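Dihydrofolate reductase (Moritella profunda, PDB 3IA4) probably catalyses the NADPH-dependent reduction of 7,8-dihydrofolate to tetrahydrofolate, a key step in folate metabolism, and binds NADPH and the inhibitor methotrexate. Local coordinates at residues 7-10 against 14-17; 12-15 against 21-24; 46-51 against 67-72. All blocks are in the same frame, centred on the assembly; numbering follows the deposited sequence.

Contact 1 of 3, residues 7-10 against 14-17; sequences AALA and VIGL. With NDP (NADPH dihydro-nicotinamide-adenine-dinucleotide phosphate), chain E.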
loop_
_atom_site.group_PDB
_atom_site.type_symbol
_atom_site.label_atom_id
_atom_site.label_comp_id
_atom_site.label_asym_id
_atom_site.label_seq_id
_atom_site.Cartn_x
_atom_site.Cartn_y
_atom_site.Cartn_z
ATOM N N ALA A 7 2.251 2.861 -0.812
ATOM C CA ALA A 7 3.206 1.857 -1.300
ATOM C C ALA A 7 4.619 2.327 -1.100
ATOM O O ALA A 7 4.849 3.547 -1.051
ATOM C CB ALA A 7 2.990 1.682 -2.852
ATOM N N ALA A 8 5.562 1.379 -1.043
ATOM C CA ALA A 8 6.986 1.742 -0.995
ATOM C C ALA A 8 7.630 1.242 -2.318
ATOM O O ALA A 8 7.539 0.059 -2.652
ATOM C CB ALA A 8 7.665 1.050 0.184
ATOM N N LEU A 9 8.227 2.177 -3.042
ATOM C CA LEU A 9 8.799 1.883 -4.396
ATOM C C LEU A 9 10.309 2.000 -4.380
ATOM O O LEU A 9 10.844 3.060 -4.055
ATOM C CB LEU A 9 8.334 2.878 -5.434
ATOM C CG LEU A 9 6.889 2.776 -6.030
ATOM C CD1 LEU A 9 5.822 2.720 -4.904
ATOM C CD2 LEU A 9 6.700 4.006 -6.994
ATOM N N ALA A 10 10.991 0.953 -4.810
ATOM C CA ALA A 10 12.407 1.135 -5.153
ATOM C C ALA A 10 12.493 1.741 -6.571
ATOM O O ALA A 10 11.468 2.105 -7.185
ATOM C CB ALA A 10 13.112 -0.188 -5.060
ATOM N N VAL A 14 9.746 -0.698 -8.683
ATOM C CA VAL A 14 9.665 -2.069 -8.121
ATOM C C VAL A 14 9.070 -2.083 -6.701
ATOM O O VAL A 14 9.480 -1.281 -5.837
ATOM C CB VAL A 14 11.121 -2.711 -7.990
ATOM C CG1 VAL A 14 11.054 -4.065 -7.207
ATOM C CG2 VAL A 14 11.659 -3.048 -9.375
ATOM N N ILE A 15 8.144 -3.007 -6.460
ATOM C CA ILE A 15 7.521 -3.108 -5.136
ATOM C C ILE A 15 7.635 -4.499 -4.539
ATOM O O ILE A 15 7.427 -4.644 -3.340
ATOM C CB ILE A 15 6.025 -2.702 -5.123
ATOM C CG1 ILE A 15 5.213 -3.585 -6.066
ATOM C CG2 ILE A 15 5.902 -1.232 -5.437
ATOM C CD1 ILE A 15 3.681 -3.276 -5.945
ATOM N N GLY A 16 7.982 -5.531 -5.341
ATOM C CA GLY A 16 7.893 -6.903 -4.818
ATOM C C GLY A 16 8.751 -7.893 -5.595
ATOM O O GLY A 16 9.074 -7.622 -6.756
ATOM N N LEU A 17 9.132 -8.981 -4.929
ATOM C CA LEU A 17 9.799 -10.094 -5.596
ATOM C C LEU A 17 9.459 -11.331 -4.795
ATOM O O LEU A 17 9.663 -11.338 -3.568
ATOM C CB LEU A 17 11.319 -9.851 -5.619
ATOM C CG LEU A 17 12.096 -11.022 -6.238
ATOM C CD1 LEU A 17 11.734 -11.314 -7.681
ATOM C CD2 LEU A 17 13.598 -10.803 -6.131
HETATM P PA NDP E . -2.199 -8.783 -4.670
HETATM O O1A NDP E . -2.721 -7.589 -5.426
HETATM O O2A NDP E . -1.714 -8.660 -3.258
HETATM O O5B NDP E . -3.260 -10.027 -4.681
HETATM C C5B NDP E . -3.898 -10.375 -5.929
HETATM C C4B NDP E . -4.986 -11.379 -5.565
HETATM O O4B NDP E . -6.093 -10.613 -5.069
HETATM C C3B NDP E . -5.593 -12.025 -6.834
HETATM O O3B NDP E . -4.800 -13.135 -7.244
HETATM C C2B NDP E . -7.010 -12.377 -6.414
HETATM O O2B NDP E . -7.019 -13.401 -5.414
HETATM C C1B NDP E . -7.337 -11.118 -5.636
HETATM N N9A NDP E . -7.992 -10.068 -6.446
HETATM C C8A NDP E . -7.361 -9.148 -7.193
HETATM N N7A NDP E . -8.240 -8.276 -7.729
HETATM C C5A NDP E . -9.475 -8.645 -7.289
HETATM C C6A NDP E . -10.855 -8.156 -7.422
HETATM N N6A NDP E . -11.183 -7.076 -8.204
HETATM N N1A NDP E . -11.808 -8.876 -6.737
HETATM C C2A NDP E . -11.574 -9.920 -5.950
HETATM N N3A NDP E . -10.344 -10.404 -5.792
HETATM C C4A NDP E . -9.287 -9.800 -6.431
HETATM O O3 NDP E . -1.048 -9.535 -5.524
HETATM P PN NDP E . 0.256 -9.112 -6.364
HETATM O O1N NDP E . -0.160 -8.212 -7.469
HETATM O O2N NDP E . 1.004 -10.356 -6.682
HETATM O O5D NDP E . 1.058 -8.186 -5.358
HETATM C C5D NDP E . 1.771 -8.799 -4.294
HETATM C C4D NDP E . 3.216 -8.313 -4.304
HETATM O O4D NDP E . 3.269 -6.893 -3.906
HETATM C C3D NDP E . 4.135 -9.049 -3.317
HETATM O O3D NDP E . 5.443 -9.169 -3.906
HETATM C C2D NDP E . 4.239 -8.097 -2.124
HETATM O O2D NDP E . 5.447 -8.259 -1.340
HETATM C C1D NDP E . 4.232 -6.775 -2.840
HETATM N N1N NDP E . 3.780 -5.633 -2.052
HETATM C C2N NDP E . 4.588 -4.574 -1.976
HETATM C C3N NDP E . 4.158 -3.435 -1.344
HETATM C C7N NDP E . 5.100 -2.274 -1.265
HETATM O O7N NDP E . 4.672 -1.222 -0.838
HETATM N N7N NDP E . 6.341 -2.332 -1.756
HETATM C C4N NDP E . 2.804 -3.275 -0.670
HETATM C C5N NDP E . 2.026 -4.479 -0.903
HETATM C C6N NDP E . 2.538 -5.595 -1.520
HETATM P P2B NDP E . -7.877 -14.762 -5.631
HETATM O O1X NDP E . -7.887 -15.340 -4.284
HETATM O O2X NDP E . -9.161 -14.287 -6.222
HETATM O O3X NDP E . -7.131 -15.525 -6.690
#
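A10 N donates a hydrogen bond to V14 O (2.9 Å), and this closes the short connection between the end of strand 2-9, in the central mixed sheet of the dihydrofolate reductase fold, and strand 14-16. V14 O takes this one true hydrogen bond and a weaker CA-H contact from L9. The two strands run at 121° to each other and splay apart beyond this pair, and the carboxamide of the NADPH nicotinamide fills the opening. A8 N gives a nearly straight hydrogen bond to NDP O7N (2.8 Å, 172°). The amide nitrogen N7N spends its two hydrogens on different strands, one on A8 O (2.8 Å) and the other on I15 O (3.0 Å). With all three bonds made to backbone atoms, the carboxamide is fixed in rotation and the nicotinamide ring is set beside methotrexate, which touches A7 and A8.

I15 lines the gap with its side chain. With CG1 between backbone N and carbonyl carbon (chi1 59°), CG2 faces A8 O at 3.5 Å and lies alongside L9 CD1, while the CG1 branch carries CD1 toward the ribose oxygen NDP O4D. In the next shell, I15 and G16 both face T125 in a classic beta bulge, and L9 is bonded through its backbone to T115 and I117 of strand 111-117. G16 passes close to the ribose: its CA is 3.5 Å from NDP O3D.

Contact 2 of 3, residues 12-15 against 21-24; sequences NRVI and MPWH. With NDP (NADPH dihydro-nicotinamide-adenine-dinucleotide phosphate), chain E.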
loop_
_atom_site.group_PDB
_atom_site.type_symbol
_atom_site.label_atom_id
_atom_site.label_comp_id
_atom_site.label_asym_id
_atom_site.label_seq_id
_atom_site.Cartn_x
_atom_site.Cartn_y
_atom_site.Cartn_z
ATOM N N ASN A 12 12.567 2.361 -10.528
ATOM C CA ASN A 12 11.812 1.780 -11.637
ATOM C C ASN A 12 10.477 1.189 -11.094
ATOM O O ASN A 12 9.919 0.294 -11.732
ATOM C CB ASN A 12 12.644 0.685 -12.329
ATOM C CG ASN A 12 14.013 1.174 -12.740
ATOM O OD1 ASN A 12 14.113 2.234 -13.328
ATOM N ND2 ASN A 12 15.085 0.459 -12.306
ATOM N N ARG A 13 9.964 1.757 -9.979
ATOM C CA ARG A 13 8.651 1.363 -9.384
ATOM C C ARG A 13 8.579 -0.064 -8.903
ATOM O O ARG A 13 7.514 -0.651 -8.774
ATOM C CB ARG A 13 7.449 1.629 -10.365
ATOM C CG ARG A 13 7.546 2.979 -10.993
ATOM C CD ARG A 13 6.128 3.343 -11.618
ATOM N NE ARG A 13 5.619 2.385 -12.649
ATOM C CZ ARG A 13 5.891 2.436 -13.955
ATOM N NH1 ARG A 13 6.662 3.412 -14.443
ATOM N NH2 ARG A 13 5.345 1.574 -14.789
ATOM N N VAL A 14 9.746 -0.698 -8.683
ATOM C CA VAL A 14 9.665 -2.069 -8.121
ATOM C C VAL A 14 9.070 -2.083 -6.701
ATOM O O VAL A 14 9.480 -1.281 -5.837
ATOM C CB VAL A 14 11.121 -2.711 -7.990
ATOM C CG1 VAL A 14 11.054 -4.065 -7.207
ATOM C CG2 VAL A 14 11.659 -3.048 -9.375
ATOM N N ILE A 15 8.144 -3.007 -6.460
ATOM C CA ILE A 15 7.521 -3.108 -5.136
ATOM C C ILE A 15 7.635 -4.499 -4.539
ATOM O O ILE A 15 7.427 -4.644 -3.340
ATOM C CB ILE A 15 6.025 -2.702 -5.123
ATOM C CG1 ILE A 15 5.213 -3.585 -6.066
ATOM C CG2 ILE A 15 5.902 -1.232 -5.437
ATOM C CD1 ILE A 15 3.681 -3.276 -5.945
ATOM N N MET A 21 9.038 -8.184 -0.012
ATOM C CA MET A 21 9.646 -6.963 -0.522
ATOM C C MET A 21 11.132 -7.157 -0.487
ATOM O O MET A 21 11.635 -7.675 0.520
ATOM C CB MET A 21 9.175 -5.756 0.270
ATOM C CG MET A 21 7.634 -5.553 0.093
ATOM S SD MET A 21 6.865 -4.606 1.409
ATOM C CE MET A 21 8.006 -3.303 1.642
ATOM N N PRO A 22 11.825 -6.870 -1.599
ATOM C CA PRO A 22 13.235 -7.300 -1.718
ATOM C C PRO A 22 14.229 -6.301 -1.124
ATOM O O PRO A 22 15.168 -5.866 -1.833
ATOM C CB PRO A 22 13.439 -7.421 -3.241
ATOM C CG PRO A 22 12.552 -6.337 -3.768
ATOM C CD PRO A 22 11.266 -6.485 -2.908
ATOM N N TRP A 23 14.022 -5.925 0.140
ATOM C CA TRP A 23 14.951 -5.030 0.837
ATOM C C TRP A 23 14.742 -5.228 2.321
ATOM O O TRP A 23 13.719 -5.749 2.759
ATOM C CB TRP A 23 14.726 -3.540 0.505
ATOM C CG TRP A 23 13.296 -3.049 0.578
ATOM C CD1 TRP A 23 12.558 -2.763 1.703
ATOM C CD2 TRP A 23 12.418 -2.862 -0.534
ATOM N NE1 TRP A 23 11.273 -2.324 1.343
ATOM C CE2 TRP A 23 11.171 -2.406 -0.024
ATOM C CE3 TRP A 23 12.588 -2.995 -1.941
ATOM C CZ2 TRP A 23 10.082 -2.104 -0.855
ATOM C CZ3 TRP A 23 11.486 -2.708 -2.775
ATOM C CH2 TRP A 23 10.266 -2.242 -2.230
ATOM N N HIS A 24 15.753 -4.822 3.086
ATOM C CA HIS A 24 15.665 -4.794 4.555
ATOM C C HIS A 24 15.566 -3.336 4.987
ATOM O O HIS A 24 16.508 -2.577 4.781
ATOM C CB HIS A 24 16.939 -5.424 5.170
ATOM C CG HIS A 24 16.876 -5.514 6.674
ATOM N ND1 HIS A 24 17.561 -4.653 7.506
ATOM C CD2 HIS A 24 16.130 -6.302 7.476
ATOM C CE1 HIS A 24 17.252 -4.919 8.768
ATOM N NE2 HIS A 24 16.395 -5.927 8.774
HETATM P PA NDP E . -2.199 -8.783 -4.670
HETATM O O1A NDP E . -2.721 -7.589 -5.426
HETATM O O2A NDP E . -1.714 -8.660 -3.258
HETATM O O5B NDP E . -3.260 -10.027 -4.681
HETATM C C5B NDP E . -3.898 -10.375 -5.929
HETATM C C4B NDP E . -4.986 -11.379 -5.565
HETATM O O4B NDP E . -6.093 -10.613 -5.069
HETATM C C3B NDP E . -5.593 -12.025 -6.834
HETATM O O3B NDP E . -4.800 -13.135 -7.244
HETATM C C2B NDP E . -7.010 -12.377 -6.414
HETATM O O2B NDP E . -7.019 -13.401 -5.414
HETATM C C1B NDP E . -7.337 -11.118 -5.636
HETATM N N9A NDP E . -7.992 -10.068 -6.446
HETATM C C8A NDP E . -7.361 -9.148 -7.193
HETATM N N7A NDP E . -8.240 -8.276 -7.729
HETATM C C5A NDP E . -9.475 -8.645 -7.289
HETATM C C6A NDP E . -10.855 -8.156 -7.422
HETATM N N6A NDP E . -11.183 -7.076 -8.204
HETATM N N1A NDP E . -11.808 -8.876 -6.737
HETATM C C2A NDP E . -11.574 -9.920 -5.950
HETATM N N3A NDP E . -10.344 -10.404 -5.792
HETATM C C4A NDP E . -9.287 -9.800 -6.431
HETATM O O3 NDP E . -1.048 -9.535 -5.524
HETATM P PN NDP E . 0.256 -9.112 -6.364
HETATM O O1N NDP E . -0.160 -8.212 -7.469
HETATM O O2N NDP E . 1.004 -10.356 -6.682
HETATM O O5D NDP E . 1.058 -8.186 -5.358
HETATM C C5D NDP E . 1.771 -8.799 -4.294
HETATM C C4D NDP E . 3.216 -8.313 -4.304
HETATM O O4D NDP E . 3.269 -6.893 -3.906
HETATM C C3D NDP E . 4.135 -9.049 -3.317
HETATM O O3D NDP E . 5.443 -9.169 -3.906
HETATM C C2D NDP E . 4.239 -8.097 -2.124
HETATM O O2D NDP E . 5.447 -8.259 -1.340
HETATM C C1D NDP E . 4.232 -6.775 -2.840
HETATM N N1N NDP E . 3.780 -5.633 -2.052
HETATM C C2N NDP E . 4.588 -4.574 -1.976
HETATM C C3N NDP E . 4.158 -3.435 -1.344
HETATM C C7N NDP E . 5.100 -2.274 -1.265
HETATM O O7N NDP E . 4.672 -1.222 -0.838
HETATM N N7N NDP E . 6.341 -2.332 -1.756
HETATM C C4N NDP E . 2.804 -3.275 -0.670
HETATM C C5N NDP E . 2.026 -4.479 -0.903
HETATM C C6N NDP E . 2.538 -5.595 -1.520
HETATM P P2B NDP E . -7.877 -14.762 -5.631
HETATM O O1X NDP E . -7.887 -15.340 -4.284
HETATM O O2X NDP E . -9.161 -14.287 -6.222
HETATM O O3X NDP E . -7.131 -15.525 -6.690
#
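The far edge of the W23 indole meets the backbone of strand 14-16: CH2 lies 3.8 Å from V14 O, which sits near the ring plane. I15 O approaches the same CH2 more obliquely, at 3.9 Å. M21 reaches that second carbonyl too, with CG 3.6 Å from I15 O, so the oxygen that accepts the hydrogen bond from NDP N7N has aliphatic and aromatic carbon packed around it. NDP N7N itself is near the indole plane, 3.9 Å from W23 CZ2. On one face of the ring rests M21 CB, offset toward the rim.

Segment 21-24 belongs to the loop between strand 14-16 and helix 26-36, the mobile active-site loop of bacterial dihydrofolate reductases, which carries M21 here and lies against the nicotinamide end of the cofactor. P22 is the centre of an inverse gamma turn, with a weak W23 N to M21 O bond across it. M21 SD lies over the carboxamide, 3.9 Å from NDP N7N, and the bend at chi3 (43°) brings the terminal CE equally near the same nitrogen; M21 also touches methotrexate.

Away from the cofactor the fit is looser. No hydrogen bond joins the two segments, and V14 CG1 and P22 CG only graze at 4.4 Å, with T121 beside both. P22 and W23 remain partly exposed to solvent, whereas V14 and I15 are buried.

Contact 3 of 3, residues 46-51 against 67-72; sequences NTFESI and TDYQPE. With NDP (NADPH dihydro-nicotinamide-adenine-dinucleotide phosphate), chain E.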
loop_
_atom_site.group_PDB
_atom_site.type_symbol
_atom_site.label_atom_id
_atom_site.label_comp_id
_atom_site.label_asym_id
_atom_site.label_seq_id
_atom_site.Cartn_x
_atom_site.Cartn_y
_atom_site.Cartn_z
ATOM N N ASN A 46 -2.686 -11.933 -2.113
ATOM C CA ASN A 46 -1.282 -12.246 -1.987
ATOM C C ASN A 46 -0.617 -11.362 -0.925
ATOM O O ASN A 46 0.237 -11.819 -0.171
ATOM C CB ASN A 46 -0.521 -12.062 -3.309
ATOM C CG ASN A 46 -0.969 -13.039 -4.362
ATOM O OD1 ASN A 46 -1.517 -14.089 -4.032
ATOM N ND2 ASN A 46 -0.695 -12.731 -5.632
ATOM N N THR A 47 -0.991 -10.080 -0.925
ATOM C CA THR A 47 -0.445 -9.147 0.066
ATOM C C THR A 47 -0.812 -9.590 1.477
ATOM O O THR A 47 0.026 -9.602 2.394
ATOM C CB THR A 47 -0.904 -7.695 -0.231
ATOM O OG1 THR A 47 -0.211 -7.292 -1.436
ATOM C CG2 THR A 47 -0.453 -6.766 0.885
ATOM N N PHE A 48 -2.071 -9.987 1.670
ATOM C CA PHE A 48 -2.410 -10.488 3.011
ATOM C C PHE A 48 -1.497 -11.655 3.409
ATOM O O PHE A 48 -1.071 -11.735 4.548
ATOM C CB PHE A 48 -3.872 -10.907 3.071
ATOM C CG PHE A 48 -4.241 -11.502 4.411
ATOM C CD1 PHE A 48 -4.232 -10.720 5.549
ATOM C CD2 PHE A 48 -4.560 -12.846 4.513
ATOM C CE1 PHE A 48 -4.498 -11.297 6.815
ATOM C CE2 PHE A 48 -4.860 -13.414 5.761
ATOM C CZ PHE A 48 -4.826 -12.640 6.887
ATOM N N GLU A 49 -1.270 -12.591 2.489
ATOM C CA GLU A 49 -0.474 -13.775 2.824
ATOM C C GLU A 49 0.943 -13.370 3.147
ATOM O O GLU A 49 1.579 -13.951 4.047
ATOM C CB GLU A 49 -0.546 -14.831 1.722
ATOM C CG GLU A 49 -1.958 -15.393 1.649
ATOM C CD GLU A 49 -2.087 -16.503 0.635
ATOM O OE1 GLU A 49 -1.058 -16.781 -0.040
ATOM O OE2 GLU A 49 -3.212 -17.074 0.497
ATOM N N SER A 50 1.415 -12.372 2.442
ATOM C CA SER A 50 2.778 -11.843 2.661
ATOM C C SER A 50 2.903 -11.193 4.072
ATOM O O SER A 50 3.892 -11.395 4.806
ATOM C CB SER A 50 3.118 -10.851 1.560
ATOM O OG SER A 50 4.421 -10.329 1.702
ATOM N N ILE A 51 1.893 -10.438 4.483
ATOM C CA ILE A 51 1.910 -9.843 5.826
ATOM C C ILE A 51 1.816 -10.927 6.910
ATOM O O ILE A 51 2.499 -10.852 7.964
ATOM C CB ILE A 51 0.734 -8.856 5.987
ATOM C CG1 ILE A 51 0.914 -7.720 5.010
ATOM C CG2 ILE A 51 0.708 -8.281 7.437
ATOM C CD1 ILE A 51 -0.324 -6.771 4.845
ATOM N N THR A 67 -14.330 -18.559 -2.854
ATOM C CA THR A 67 -15.519 -18.461 -1.997
ATOM C C THR A 67 -15.311 -19.080 -0.611
ATOM O O THR A 67 -15.953 -18.644 0.333
ATOM C CB THR A 67 -16.773 -19.072 -2.681
ATOM N N ASP A 68 -14.410 -20.054 -0.466
ATOM C CA ASP A 68 -14.130 -20.605 0.870
ATOM C C ASP A 68 -12.889 -20.005 1.578
ATOM O O ASP A 68 -12.406 -20.540 2.588
ATOM C CB ASP A 68 -14.073 -22.139 0.821
ATOM N N TYR A 69 -12.385 -18.887 1.059
ATOM C CA TYR A 69 -11.193 -18.251 1.642
ATOM C C TYR A 69 -11.631 -17.339 2.788
ATOM O O TYR A 69 -12.370 -16.383 2.582
ATOM C CB TYR A 69 -10.432 -17.446 0.570
ATOM C CG TYR A 69 -9.138 -16.842 1.061
ATOM C CD1 TYR A 69 -9.054 -15.484 1.323
ATOM C CD2 TYR A 69 -8.013 -17.628 1.282
ATOM C CE1 TYR A 69 -7.861 -14.928 1.784
ATOM C CE2 TYR A 69 -6.821 -17.067 1.743
ATOM C CZ TYR A 69 -6.759 -15.716 1.963
ATOM O OH TYR A 69 -5.575 -15.141 2.372
ATOM N N GLN A 70 -11.212 -17.652 4.008
ATOM C CA GLN A 70 -11.709 -16.885 5.145
ATOM C C GLN A 70 -10.778 -16.876 6.342
ATOM O O GLN A 70 -11.018 -17.565 7.369
ATOM C CB GLN A 70 -13.093 -17.359 5.581
ATOM C CG GLN A 70 -13.599 -16.502 6.740
ATOM C CD GLN A 70 -13.662 -15.018 6.364
ATOM O OE1 GLN A 70 -14.549 -14.611 5.598
ATOM N NE2 GLN A 70 -12.716 -14.207 6.885
ATOM N N PRO A 71 -9.698 -16.107 6.238
ATOM C CA PRO A 71 -8.772 -16.039 7.368
ATOM C C PRO A 71 -9.444 -15.407 8.602
ATOM O O PRO A 71 -10.370 -14.585 8.487
ATOM C CB PRO A 71 -7.629 -15.150 6.834
ATOM C CG PRO A 71 -7.880 -15.086 5.282
ATOM C CD PRO A 71 -9.339 -15.154 5.171
ATOM N N GLU A 72 -9.030 -15.835 9.794
ATOM C CA GLU A 72 -9.538 -15.192 11.006
ATOM C C GLU A 72 -9.153 -13.707 11.048
ATOM O O GLU A 72 -8.008 -13.341 10.735
ATOM C CB GLU A 72 -8.959 -15.865 12.249
HETATM P PA NDP E . -2.199 -8.783 -4.670
HETATM O O1A NDP E . -2.721 -7.589 -5.426
HETATM O O2A NDP E . -1.714 -8.660 -3.258
HETATM O O5B NDP E . -3.260 -10.027 -4.681
HETATM C C5B NDP E . -3.898 -10.375 -5.929
HETATM C C4B NDP E . -4.986 -11.379 -5.565
HETATM O O4B NDP E . -6.093 -10.613 -5.069
HETATM C C3B NDP E . -5.593 -12.025 -6.834
HETATM O O3B NDP E . -4.800 -13.135 -7.244
HETATM C C2B NDP E . -7.010 -12.377 -6.414
HETATM O O2B NDP E . -7.019 -13.401 -5.414
HETATM C C1B NDP E . -7.337 -11.118 -5.636
HETATM N N9A NDP E . -7.992 -10.068 -6.446
HETATM C C8A NDP E . -7.361 -9.148 -7.193
HETATM N N7A NDP E . -8.240 -8.276 -7.729
HETATM C C5A NDP E . -9.475 -8.645 -7.289
HETATM C C6A NDP E . -10.855 -8.156 -7.422
HETATM N N6A NDP E . -11.183 -7.076 -8.204
HETATM N N1A NDP E . -11.808 -8.876 -6.737
HETATM C C2A NDP E . -11.574 -9.920 -5.950
HETATM N N3A NDP E . -10.344 -10.404 -5.792
HETATM C C4A NDP E . -9.287 -9.800 -6.431
HETATM O O3 NDP E . -1.048 -9.535 -5.524
HETATM P PN NDP E . 0.256 -9.112 -6.364
HETATM O O1N NDP E . -0.160 -8.212 -7.469
HETATM O O2N NDP E . 1.004 -10.356 -6.682
HETATM O O5D NDP E . 1.058 -8.186 -5.358
HETATM C C5D NDP E . 1.771 -8.799 -4.294
HETATM C C4D NDP E . 3.216 -8.313 -4.304
HETATM O O4D NDP E . 3.269 -6.893 -3.906
HETATM C C3D NDP E . 4.135 -9.049 -3.317
HETATM O O3D NDP E . 5.443 -9.169 -3.906
HETATM C C2D NDP E . 4.239 -8.097 -2.124
HETATM O O2D NDP E . 5.447 -8.259 -1.340
HETATM C C1D NDP E . 4.232 -6.775 -2.840
HETATM N N1N NDP E . 3.780 -5.633 -2.052
HETATM C C2N NDP E . 4.588 -4.574 -1.976
HETATM C C3N NDP E . 4.158 -3.435 -1.344
HETATM C C7N NDP E . 5.100 -2.274 -1.265
HETATM O O7N NDP E . 4.672 -1.222 -0.838
HETATM N N7N NDP E . 6.341 -2.332 -1.756
HETATM C C4N NDP E . 2.804 -3.275 -0.670
HETATM C C5N NDP E . 2.026 -4.479 -0.903
HETATM C C6N NDP E . 2.538 -5.595 -1.520
HETATM P P2B NDP E . -7.877 -14.762 -5.631
HETATM O O1X NDP E . -7.887 -15.340 -4.284
HETATM O O2X NDP E . -9.161 -14.287 -6.222
HETATM O O3X NDP E . -7.131 -15.525 -6.690
#
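F48 and Y69 each swing their rings out with CG anti to the backbone N (chi1 177° and -176°), and the two side chains meet between helix 45-51 and the loop that follows strand 60-63. They come together at a slant: the phenol oxygen arrives at the edge of the phenylalanine ring, near its plane, with Y69 OH 3.3 Å from F48 CD2. P71 runs alongside F48, pointing the other way, its CB 3.4 Å from F48 CE2, and also lays CD over one face of the Y69 ring, toward the rim. The proline thus packs against both aromatics. No hydrogen bond crosses between the segments. E49 extends its chain beside the phenol, but OE2 stays 3.6 Å from Y69 OH; its stronger partner is R45, through a salt bridge, and R45 also makes a cation-pi contact with Y69.

The same helix holds the NADPH pyrophosphate on another side. T47 grips NDP O2A with both its backbone N and OG1, the latter at 2.7 Å, while N46 ND2 bonds NDP O2N at 3.1 Å and N46 N reaches O5B. These donors lie in the helix's first turn, where its dipole would probably help to balance the phosphate charge.

F48 also packs on M43 of strand 41-44; on the loop side Y69 and P71 lean on V76, so the contact joins helix 45-51, lying on strand 41-44, to the loop that leads into edge strand 75-77.

In the fold
Contacts 1 and 2 form one continuous unit: their centres are about 3 Å apart, they share V14 and I15 on strand 14-16, and W23 of contact 2 packs on A8 and A10 of contact 1. Contact 3 comes later in the chain, its centre about 20 Å from that of contact 1 and 22 Å from that of contact 2, and touches neither. Strand 2-9 lies inside the central mixed sheet, whereas contact 3 sits toward the edge formed by strand 75-77. NADPH spans the distance, with its nicotinamide at contacts 1 and 2 and its pyrophosphate on helix 45-51, while methotrexate touches all three.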